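PDB 5Z8O: Cyclase/dehydrase from Mycobacterium smegmatis str. MC2 155, which is of unknown function but, as a START-superfamily protein related to polyketide cyclases and lipid-transport proteins, probably binds a hydrophobic ligand. Local coordinates for residues 39-42 against 48-51. Residues are numbered along the deposited sequence; the frame is centred on the assembly and turned at random.
Sequences ILAR and PSQL
Two residues, L40 and A41, share the single partner Q50 across the hairpin at one edge of this START-type sheet, a classic beta bulge and a worked example of how antiparallel strands absorb an extra residue while keeping backbone bonds, two of them weak. Q50 O takes a strong bond from L40 N at 2.7 Å, the donor tilted 31° from the carbonyl plane, and a weak one from A41 N. The other strand answers in kind: A41 O accepts S49 N at 2.7 Å, nearly straight at 170° but from above the carbonyl plane, while Q50 N adds a weak bond and P48 CA a C-H...O contact. The register slips again between A41 and R42.

I39, on the face it shares with L51, meets P48 at a slant, its CD1 pressed closely to P48 CG at 3.5 Å; I39 CG1 runs beside L51 CD2. R42, its chain stretched out, brings its guanidinium over I39 CG2, and its NH1 bonds G46 O in the turn. On the face shared with A41, Q50, with CG anti to the backbone N (chi1 -172°), passes L40, placing OE1 3.6 Å from L40 CB. Its NE2 hydrogen-bonds Q81 OE1 of the same chain and Q50 OE1 of the second subunit, so the bulge borders the dimer contact. At the turn end, S49 OG holds a water at 2.7 Å that donates weakly to R42 O.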
loop_
_atom_site.group_PDB
_atom_site.type_symbol
_atom_site.label_atom_id
_atom_site.label_comp_id
_atom_site.label_asym_id
_atom_site.label_seq_id
_atom_site.Cartn_x
_atom_site.Cartn_y
_atom_site.Cartn_z
ATOM N N ILE B 39 -5.407 -5.225 6.356
ATOM C CA ILE B 39 -6.697 -4.818 5.813
ATOM C C ILE B 39 -6.742 -3.295 5.763
ATOM O O ILE B 39 -6.633 -2.625 6.796
ATOM C CB ILE B 39 -7.841 -5.382 6.663
ATOM C CG1 ILE B 39 -7.727 -6.908 6.722
ATOM C CG2 ILE B 39 -9.191 -4.943 6.114
ATOM C CD1 ILE B 39 -8.739 -7.559 7.619
ATOM N N LEU B 40 -6.880 -2.745 4.556
ATOM C CA LEU B 40 -6.900 -1.297 4.368
ATOM C C LEU B 40 -8.306 -0.713 4.404
ATOM O O LEU B 40 -8.484 0.431 4.844
ATOM C CB LEU B 40 -6.237 -0.928 3.038
ATOM C CG LEU B 40 -4.752 -1.260 2.889
ATOM C CD1 LEU B 40 -4.252 -0.879 1.500
ATOM C CD2 LEU B 40 -3.933 -0.551 3.966
ATOM N N ALA B 41 -9.303 -1.466 3.944
ATOM C CA ALA B 41 -10.679 -0.995 3.898
ATOM C C ALA B 41 -11.605 -2.198 3.941
ATOM O O ALA B 41 -11.204 -3.325 3.639
ATOM C CB ALA B 41 -10.949 -0.147 2.649
ATOM N N ARG B 42 -12.857 -1.946 4.318
ATOM C CA ARG B 42 -13.863 -2.986 4.454
ATOM C C ARG B 42 -15.138 -2.580 3.735
ATOM O O ARG B 42 -15.448 -1.393 3.604
ATOM C CB ARG B 42 -14.189 -3.265 5.939
ATOM C CG ARG B 42 -12.987 -3.671 6.777
ATOM C CD ARG B 42 -13.342 -3.819 8.254
ATOM N NE ARG B 42 -12.178 -4.242 9.029
ATOM C CZ ARG B 42 -11.833 -5.510 9.224
ATOM N NH1 ARG B 42 -12.565 -6.486 8.700
ATOM N NH2 ARG B 42 -10.755 -5.802 9.940
ATOM N N PRO B 48 -13.214 -7.458 4.367
ATOM C CA PRO B 48 -12.169 -6.608 3.785
ATOM C C PRO B 48 -12.387 -6.371 2.299
ATOM O O PRO B 48 -12.735 -7.282 1.545
ATOM C CB PRO B 48 -10.884 -7.404 4.043
ATOM C CG PRO B 48 -11.207 -8.248 5.237
ATOM C CD PRO B 48 -12.658 -8.599 5.115
ATOM N N SER B 49 -12.183 -5.122 1.883
ATOM C CA SER B 49 -12.316 -4.732 0.487
ATOM C C SER B 49 -10.996 -4.324 -0.153
ATOM O O SER B 49 -10.927 -4.229 -1.387
ATOM C CB SER B 49 -13.323 -3.579 0.353
ATOM O OG SER B 49 -12.888 -2.444 1.075
ATOM N N GLN B 50 -9.951 -4.090 0.641
ATOM C CA GLN B 50 -8.654 -3.685 0.113
ATOM C C GLN B 50 -7.560 -4.136 1.071
ATOM O O GLN B 50 -7.703 -4.007 2.290
ATOM C CB GLN B 50 -8.588 -2.164 -0.091
ATOM C CG GLN B 50 -7.334 -1.682 -0.815
ATOM C CD GLN B 50 -7.252 -0.168 -0.898
ATOM O OE1 GLN B 50 -7.556 0.535 0.065
ATOM N NE2 GLN B 50 -6.840 0.341 -2.055
ATOM N N LEU B 51 -6.472 -4.669 0.517
ATOM C CA LEU B 51 -5.375 -5.209 1.308
ATOM C C LEU B 51 -4.050 -4.600 0.876
ATOM O O LEU B 51 -3.867 -4.232 -0.286
ATOM C CB LEU B 51 -5.262 -6.737 1.176
ATOM C CG LEU B 51 -6.487 -7.609 1.421
ATOM C CD1 LEU B 51 -6.184 -9.047 1.010
ATOM C CD2 LEU B 51 -6.901 -7.541 2.884
HETATM O O HOH W 1 -14.375 -0.281 0.651
#